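Local atomic coordinates of zinc phosphodiesterase ELAC protein 1 (Homo sapiens, PDB entry 3ZWF), a protein that cuts tRNA precursors at their 3' end as a two-zinc endonuclease and repairs tRNAs by removing a 2',3'-cyclic phosphate. Residues A[55-60]-A[90-95]; A[119-124]-A[152-157]; A[161-166]-A[175-180]. All blocks are in the same frame, centred on the assembly; numbering follows the deposited sequence.

Contact 1 (A[55-60]-A[90-95]); sequences KIFITH and EIYGPV. With ZN (zinc ion), chain E.
Lys55, Ile56 and Phe57 pair in parallel with Glu90, Ile91 and Tyr92, two neighbouring strands of the metallo-beta-lactamase fold joined by a crossover through helix 69-79. Ile56 bonds across through both its N and its O, N to Glu90 O and O to Tyr92 N (2.8 Å), and Ile58 N takes Tyr92 O. Lys55 runs beside Glu90: its CB lies near Glu90 O, CG, CD and CE pass along Glu90 OE1, and a bend at chi4 (-62°) turns NZ onto that oxygen in a salt bridge of 2.7 Å. NZ comes from above the carboxylate plane, while Tyr92 OH reaches OE1 from the opposite face, so two donors fix the carboxylate. On the same face of the sheet the rings of Phe57 and Tyr92 lie nearly parallel, planes 9° apart, but slid until they barely overlap, CE2 of Phe57 coming 3.6 Å from CD1 of Tyr92. Past the end of strand 53-57, His60 CA lies 3.9 Å from Pro94 CG. The His60 ring is oriented by its ND1, which donates in the ring plane to Thr59 OG1, itself bonded to Asp34; His60 NE2 binds one of the two catalytic zinc ions at 2.3 Å.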
# COMPACT_ATOMS: atom_id res chain seq x y z
N LYS A 55 17.41 1.66 8.08
CA LYS A 55 16.75 2.90 8.43
C LYS A 55 15.79 3.32 7.34
O LYS A 55 16.04 3.10 6.16
CB LYS A 55 17.78 4.04 8.66
CG LYS A 55 18.83 3.72 9.73
CD LYS A 55 19.72 4.92 10.05
CE LYS A 55 20.97 4.50 10.84
NZ LYS A 55 20.60 3.89 12.12
N ILE A 56 14.71 3.97 7.77
CA ILE A 56 13.69 4.51 6.91
C ILE A 56 13.35 5.92 7.33
O ILE A 56 13.15 6.20 8.53
CB ILE A 56 12.40 3.58 6.95
CG1 ILE A 56 12.81 2.16 6.54
CG2 ILE A 56 11.31 4.11 6.04
CD1 ILE A 56 11.72 1.11 6.70
N PHE A 57 13.29 6.82 6.37
CA PHE A 57 13.03 8.22 6.58
C PHE A 57 11.81 8.62 5.76
O PHE A 57 11.83 8.50 4.54
CB PHE A 57 14.25 9.09 6.16
CG PHE A 57 15.55 8.70 6.84
CD1 PHE A 57 16.33 7.65 6.38
CD2 PHE A 57 15.99 9.43 7.94
CE1 PHE A 57 17.50 7.30 7.01
CE2 PHE A 57 17.16 9.08 8.57
CZ PHE A 57 17.94 8.04 8.10
N ILE A 58 10.80 9.18 6.42
CA ILE A 58 9.56 9.61 5.73
C ILE A 58 9.42 11.11 5.74
O ILE A 58 9.50 11.75 6.81
CB ILE A 58 8.29 8.97 6.42
CG1 ILE A 58 8.37 7.45 6.44
CG2 ILE A 58 7.01 9.45 5.73
CD1 ILE A 58 8.46 6.74 5.05
N THR A 59 9.32 11.70 4.54
CA THR A 59 9.37 13.19 4.38
C THR A 59 8.09 13.88 4.83
O THR A 59 8.12 14.95 5.38
CB THR A 59 9.63 13.62 2.96
OG1 THR A 59 8.62 13.07 2.09
CG2 THR A 59 11.03 13.15 2.49
N HIS A 60 6.93 13.20 4.65
CA HIS A 60 5.64 13.77 5.00
C HIS A 60 4.57 12.71 4.91
O HIS A 60 4.74 11.74 4.19
CB HIS A 60 5.28 15.00 4.18
CG HIS A 60 5.00 14.76 2.72
ND1 HIS A 60 5.97 14.37 1.80
CD2 HIS A 60 3.91 15.09 2.00
CE1 HIS A 60 5.42 14.34 0.59
NE2 HIS A 60 4.18 14.78 0.68
N GLU A 90 15.39 1.60 12.40
CA GLU A 90 14.99 2.93 12.86
C GLU A 90 14.17 3.63 11.82
O GLU A 90 14.58 3.73 10.65
CB GLU A 90 16.23 3.80 13.15
CG GLU A 90 17.09 3.22 14.21
CD GLU A 90 18.35 4.06 14.45
OE1 GLU A 90 18.68 4.97 13.65
OE2 GLU A 90 19.01 3.77 15.46
N ILE A 91 13.03 4.16 12.24
CA ILE A 91 12.14 4.86 11.34
C ILE A 91 11.99 6.30 11.82
O ILE A 91 11.65 6.54 12.98
CB ILE A 91 10.76 4.16 11.27
CG1 ILE A 91 10.95 2.71 10.84
CG2 ILE A 91 9.83 4.93 10.32
CD1 ILE A 91 9.65 1.87 10.81
N TYR A 92 12.27 7.24 10.93
CA TYR A 92 12.11 8.66 11.23
C TYR A 92 11.01 9.26 10.40
O TYR A 92 10.97 9.06 9.19
CB TYR A 92 13.44 9.39 10.91
CG TYR A 92 14.60 8.90 11.75
CD1 TYR A 92 15.36 7.80 11.35
CD2 TYR A 92 14.99 9.57 12.93
CE1 TYR A 92 16.42 7.35 12.13
CE2 TYR A 92 16.03 9.11 13.70
CZ TYR A 92 16.75 8.00 13.29
OH TYR A 92 17.80 7.56 14.10
N GLY A 93 10.08 9.98 11.01
CA GLY A 93 9.06 10.67 10.23
C GLY A 93 8.19 11.57 11.06
O GLY A 93 8.46 11.75 12.26
N PRO A 94 7.23 12.25 10.44
CA PRO A 94 6.43 13.18 11.18
C PRO A 94 5.60 12.56 12.29
O PRO A 94 5.22 11.41 12.22
CB PRO A 94 5.52 13.80 10.11
CG PRO A 94 6.15 13.49 8.82
CD PRO A 94 6.86 12.23 9.01
N VAL A 95 5.31 13.37 13.31
CA VAL A 95 4.33 13.01 14.33
C VAL A 95 3.09 12.38 13.68
O VAL A 95 2.51 12.97 12.77
CB VAL A 95 3.92 14.24 15.19
CG1 VAL A 95 2.71 13.91 16.11
CG2 VAL A 95 5.09 14.68 16.02
ZN ZN E . 2.66 15.55 -0.86
O HOH W 1 2.46 13.62 -1.58

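Contact 2 (A[119-124]-A[152-157]); sequences HELVPT and RTILLD
His119 meets the second segment through its side chain: ND1 accepts the backbone N-H of Arg152 at 2.9 Å (N to ND1), with the donor exactly in the ring plane. The Arg152 side chain then bends at chi3 (-82°) and carries NE over one face of the imidazole, offset toward its rim, the guanidinium plane turned 38° from the ring. Glu120 continues the parallel pairing that adds edge strand 153-154 to the metallo-beta-lactamase sheet. Its N binds Arg152 O, and its O receives Ile154 N in a nearly straight bond of 2.7 Å. Its carboxylate is shared: OE1 accepts from a water that also meets Thr153 OG1, while OE2 takes the backbone N atoms of Gly96 and Arg98, at the start of helix 97-107. Leu121, on the face of the sheet that carries Ile154, brings CD1 to 4.2 Å from Ile154 CD1. At Val122 the last direct backbone bond runs from its N to Ile154 O; its CG2 packs 3.5 Å from Thr153 CG2 and 3.8 Å from Leu155 CD2. Beyond it the two chain segments draw apart, and a water bridges Val122 O to Leu156 N. Thr124 CG2 still touches Leu156 CD2. As an acceptor His119 ND1 bears no hydrogen, which suggests a neutral ring protonated on NE2; Arg152 NE over its face would also disfavour a charged ring.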
# COMPACT_ATOMS: atom_id res chain seq x y z
N HIS A 119 11.01 7.37 15.49
CA HIS A 119 11.38 8.69 16.05
C HIS A 119 10.60 9.73 15.30
O HIS A 119 10.63 9.74 14.03
CB HIS A 119 12.85 8.91 15.89
CG HIS A 119 13.68 7.90 16.58
ND1 HIS A 119 13.53 7.61 17.92
CD2 HIS A 119 14.70 7.11 16.15
CE1 HIS A 119 14.42 6.71 18.29
NE2 HIS A 119 15.12 6.37 17.22
N GLU A 120 9.80 10.50 16.03
CA GLU A 120 8.90 11.46 15.40
C GLU A 120 9.44 12.88 15.39
O GLU A 120 9.83 13.39 16.42
CB GLU A 120 7.55 11.46 16.06
CG GLU A 120 6.80 10.15 15.83
CD GLU A 120 5.37 10.15 16.34
OE1 GLU A 120 5.05 10.80 17.34
OE2 GLU A 120 4.53 9.46 15.69
N LEU A 121 9.36 13.50 14.21
CA LEU A 121 9.69 14.92 14.02
C LEU A 121 8.49 15.80 14.23
O LEU A 121 7.42 15.56 13.65
CB LEU A 121 10.21 15.15 12.61
CG LEU A 121 11.66 14.72 12.37
CD1 LEU A 121 11.89 13.25 12.45
CD2 LEU A 121 12.00 15.19 10.91
N VAL A 122 8.63 16.81 15.07
CA VAL A 122 7.52 17.72 15.40
C VAL A 122 7.60 18.91 14.45
O VAL A 122 8.54 19.77 14.56
CB VAL A 122 7.55 18.22 16.89
CG1 VAL A 122 6.43 19.23 17.14
CG2 VAL A 122 7.43 17.04 17.83
N PRO A 123 6.63 19.01 13.54
CA PRO A 123 6.62 20.14 12.63
C PRO A 123 6.18 21.45 13.28
O PRO A 123 5.65 21.48 14.40
CB PRO A 123 5.63 19.70 11.57
CG PRO A 123 4.69 18.83 12.31
CD PRO A 123 5.46 18.13 13.35
N THR A 124 6.42 22.54 12.56
CA THR A 124 5.92 23.85 12.97
C THR A 124 4.75 24.22 12.04
O THR A 124 4.68 23.77 10.89
CB THR A 124 6.99 24.92 13.03
OG1 THR A 124 7.52 25.15 11.72
CG2 THR A 124 8.09 24.50 14.00
N ARG A 152 11.79 8.55 20.06
CA ARG A 152 11.98 9.92 20.49
C ARG A 152 10.92 10.82 19.84
O ARG A 152 10.35 10.48 18.80
CB ARG A 152 13.38 10.40 20.07
CG ARG A 152 14.50 9.64 20.76
CD ARG A 152 15.82 10.39 20.69
NE ARG A 152 16.47 10.15 19.41
CZ ARG A 152 16.77 11.07 18.50
NH1 ARG A 152 16.48 12.35 18.67
NH2 ARG A 152 17.37 10.67 17.40
N THR A 153 10.65 11.93 20.49
CA THR A 153 9.92 13.07 19.93
C THR A 153 10.93 14.21 19.74
O THR A 153 11.38 14.79 20.73
CB THR A 153 8.78 13.51 20.88
OG1 THR A 153 7.81 12.45 20.96
CG2 THR A 153 8.07 14.74 20.40
N ILE A 154 11.23 14.50 18.49
CA ILE A 154 12.37 15.32 18.08
C ILE A 154 11.88 16.71 17.74
O ILE A 154 11.10 16.92 16.80
CB ILE A 154 13.14 14.75 16.88
CG1 ILE A 154 13.58 13.30 17.12
CG2 ILE A 154 14.39 15.62 16.60
CD1 ILE A 154 14.26 12.67 15.92
N LEU A 155 12.44 17.68 18.47
CA LEU A 155 12.03 19.08 18.34
C LEU A 155 12.97 19.82 17.41
O LEU A 155 14.15 19.51 17.33
CB LEU A 155 11.96 19.78 19.69
CG LEU A 155 11.11 19.11 20.76
CD1 LEU A 155 11.01 20.01 22.00
CD2 LEU A 155 9.70 18.84 20.27
N LEU A 156 12.44 20.83 16.74
CA LEU A 156 13.27 21.76 16.00
C LEU A 156 14.24 22.45 16.93
O LEU A 156 13.86 22.92 17.99
CB LEU A 156 12.41 22.81 15.31
CG LEU A 156 13.16 23.79 14.39
CD1 LEU A 156 13.66 23.15 13.10
CD2 LEU A 156 12.26 24.99 14.13
N ASP A 157 15.49 22.47 16.56
CA ASP A 157 16.46 23.21 17.33
C ASP A 157 16.44 24.65 16.84
O ASP A 157 16.76 24.89 15.69
CB ASP A 157 17.85 22.63 17.17
CG ASP A 157 18.80 23.29 18.09
OD1 ASP A 157 19.17 24.46 17.82
OD2 ASP A 157 19.05 22.67 19.15
O HOH W 2 5.57 11.87 19.50
O HOH W 3 9.48 21.10 16.66

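Contact 3 (A[161-166]-A[175-180]); sequences NSYLLF and AFRLFH. With ZN (zinc ion), chain E.
Strands 163-167 and 171-179 form an antiparallel beta hairpin, and here the short segments run at 140° to each other, with Tyr163 and Ala175 as a hydrogen-bonded pair. Tyr163 N gives to Ala175 O and Ala175 N gives back to Tyr163 O, both at 2.9 Å. A classic beta bulge, in which Leu165 and Phe166 both face Val173, interrupts the pairing farther along. The Tyr163 ring lies beside the opposite strand with its edge toward it: Ala175 O sits in the ring plane, 3.5 Å from CD1, and Arg177 CG meets the same rim near CE1. With CG anti to its carbonyl carbon (chi1 -56°), the ring runs out past Ala175 CB, and OH ends 3.6 Å from Arg177 CG while bonding to Val122 O. Leu165 CD1 covers the methyl of Ala175 as well, and Leu121 and Phe187 also pack on Ala175. Arg177 crosses the tyrosine at about a right angle. Its bent chain turns the guanidinium so that NH2 makes a weak bond to Asn161 OD1, met at the guanidinium edge, although Asn161 is poorly ordered. A water in the guanidinium plane is held by three atoms, giving to Asn161 O and accepting from Arg177 N and NE. At the far end of the strand, His180 NE2 binds zinc at 2.3 Å and its ND1 is bonded to Gly288 O. Within the contact the buried guanidinium is thus met by a weak amide bond and a water, and its NH1 by Thr124 OG1, which also bonds to Asp126; these neutral dipoles would help stabilise its charge.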
# COMPACT_ATOMS: atom_id res chain seq x y z
N ASN A 161 17.97 25.60 13.56
CA ASN A 161 16.82 25.49 12.64
C ASN A 161 16.77 24.12 11.92
O ASN A 161 16.38 24.03 10.76
CB ASN A 161 16.81 26.66 11.64
CG ASN A 161 15.58 27.54 11.78
OD1 ASN A 161 14.88 27.80 10.80
ND2 ASN A 161 15.31 28.00 13.01
N SER A 162 17.17 23.08 12.65
CA SER A 162 17.18 21.71 12.14
C SER A 162 16.84 20.71 13.23
O SER A 162 16.79 21.07 14.41
CB SER A 162 18.55 21.38 11.53
OG SER A 162 19.54 21.31 12.53
N TYR A 163 16.62 19.47 12.82
CA TYR A 163 16.35 18.36 13.72
C TYR A 163 17.53 17.41 13.64
O TYR A 163 17.88 16.94 12.54
CB TYR A 163 15.11 17.57 13.29
CG TYR A 163 13.84 18.38 13.15
CD1 TYR A 163 13.61 19.14 12.01
CD2 TYR A 163 12.84 18.36 14.12
CE1 TYR A 163 12.45 19.89 11.87
CE2 TYR A 163 11.68 19.13 13.98
CZ TYR A 163 11.50 19.87 12.85
OH TYR A 163 10.38 20.63 12.70
N LEU A 164 18.12 17.08 14.79
CA LEU A 164 19.23 16.11 14.82
C LEU A 164 18.65 14.72 14.87
O LEU A 164 17.93 14.37 15.80
CB LEU A 164 20.17 16.33 16.01
CG LEU A 164 21.41 15.42 16.04
CD1 LEU A 164 22.23 15.50 14.73
CD2 LEU A 164 22.28 15.72 17.26
N LEU A 165 18.89 13.94 13.82
CA LEU A 165 18.38 12.57 13.78
C LEU A 165 19.40 11.65 14.47
O LEU A 165 19.08 10.97 15.46
CB LEU A 165 18.02 12.14 12.38
CG LEU A 165 17.00 13.07 11.69
CD1 LEU A 165 16.40 12.43 10.38
CD2 LEU A 165 15.86 13.52 12.66
N PHE A 166 20.64 11.67 13.99
CA PHE A 166 21.75 10.98 14.66
C PHE A 166 23.09 11.49 14.20
O PHE A 166 23.21 12.08 13.13
CB PHE A 166 21.66 9.45 14.51
CG PHE A 166 21.56 8.97 13.10
CD1 PHE A 166 20.35 8.84 12.48
CD2 PHE A 166 22.73 8.68 12.36
CE1 PHE A 166 20.26 8.37 11.17
CE2 PHE A 166 22.66 8.24 11.06
CZ PHE A 166 21.42 8.09 10.45
N ALA A 175 17.31 16.65 9.75
CA ALA A 175 16.15 17.03 8.95
C ALA A 175 15.97 18.55 9.03
O ALA A 175 16.44 19.22 9.97
CB ALA A 175 14.89 16.33 9.41
N PHE A 176 15.30 19.09 8.04
CA PHE A 176 14.94 20.50 8.01
C PHE A 176 13.54 20.67 7.42
O PHE A 176 13.01 19.78 6.75
CB PHE A 176 15.97 21.35 7.26
CG PHE A 176 16.29 20.87 5.85
CD1 PHE A 176 17.19 19.85 5.62
CD2 PHE A 176 15.66 21.45 4.75
CE1 PHE A 176 17.45 19.42 4.35
CE2 PHE A 176 15.94 21.04 3.45
CZ PHE A 176 16.85 20.02 3.24
N ARG A 177 12.96 21.84 7.68
CA ARG A 177 11.56 22.09 7.38
C ARG A 177 11.38 22.62 5.97
O ARG A 177 12.12 23.53 5.51
CB ARG A 177 10.97 23.10 8.35
CG ARG A 177 10.99 22.64 9.82
CD ARG A 177 10.55 23.77 10.73
NE ARG A 177 11.50 24.86 10.68
CZ ARG A 177 11.25 26.12 11.02
NH1 ARG A 177 10.05 26.48 11.46
NH2 ARG A 177 12.21 27.03 10.91
N LEU A 178 10.38 22.02 5.32
CA LEU A 178 9.88 22.44 4.02
C LEU A 178 8.44 22.92 4.11
O LEU A 178 7.76 22.67 5.10
CB LEU A 178 9.95 21.28 3.00
CG LEU A 178 11.31 20.59 2.88
CD1 LEU A 178 11.30 19.46 1.86
CD2 LEU A 178 12.38 21.60 2.43
N PHE A 179 8.00 23.67 3.10
CA PHE A 179 6.63 24.15 3.01
C PHE A 179 5.88 23.30 1.99
O PHE A 179 6.31 23.18 0.85
CB PHE A 179 6.56 25.60 2.58
CG PHE A 179 5.21 26.20 2.76
CD1 PHE A 179 4.24 26.11 1.75
CD2 PHE A 179 4.87 26.82 3.97
CE1 PHE A 179 2.95 26.61 1.96
CE2 PHE A 179 3.58 27.36 4.17
CZ PHE A 179 2.62 27.24 3.16
N HIS A 180 4.76 22.72 2.41
CA HIS A 180 3.95 21.90 1.55
C HIS A 180 2.48 22.03 1.99
O HIS A 180 2.18 22.80 2.92
CB HIS A 180 4.52 20.47 1.57
CG HIS A 180 3.86 19.50 0.61
ND1 HIS A 180 3.65 19.77 -0.73
CD2 HIS A 180 3.42 18.24 0.83
CE1 HIS A 180 3.05 18.71 -1.28
NE2 HIS A 180 2.92 17.77 -0.37
ZN ZN E . 2.66 15.55 -0.86
O HOH W 4 14.06 23.95 9.35
O HOH W 1 2.46 13.62 -1.58

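From the N terminus, contact 1 closes first, returning the chain through helix 69-79 to strand 53-57. Contact 2 follows, closing an excursion of similar length that lacks regular structure where it is modelled, and contact 3 closes the short turn of a hairpin. The three are in series; none nests within or crosses another. Contacts 1 and 2 share one sheet, since strand 89-94 neighbours strand 116-121 and Gly93 O meets Leu121 N. Contact 3 belongs to the second sheet, facing the first: Leu156 packs on the Tyr163 ring, and Phe166 packs on Tyr92 and Lys55. Contacts 1 and 3 meet again at the zinc ion, to which His60 and His180 both bind.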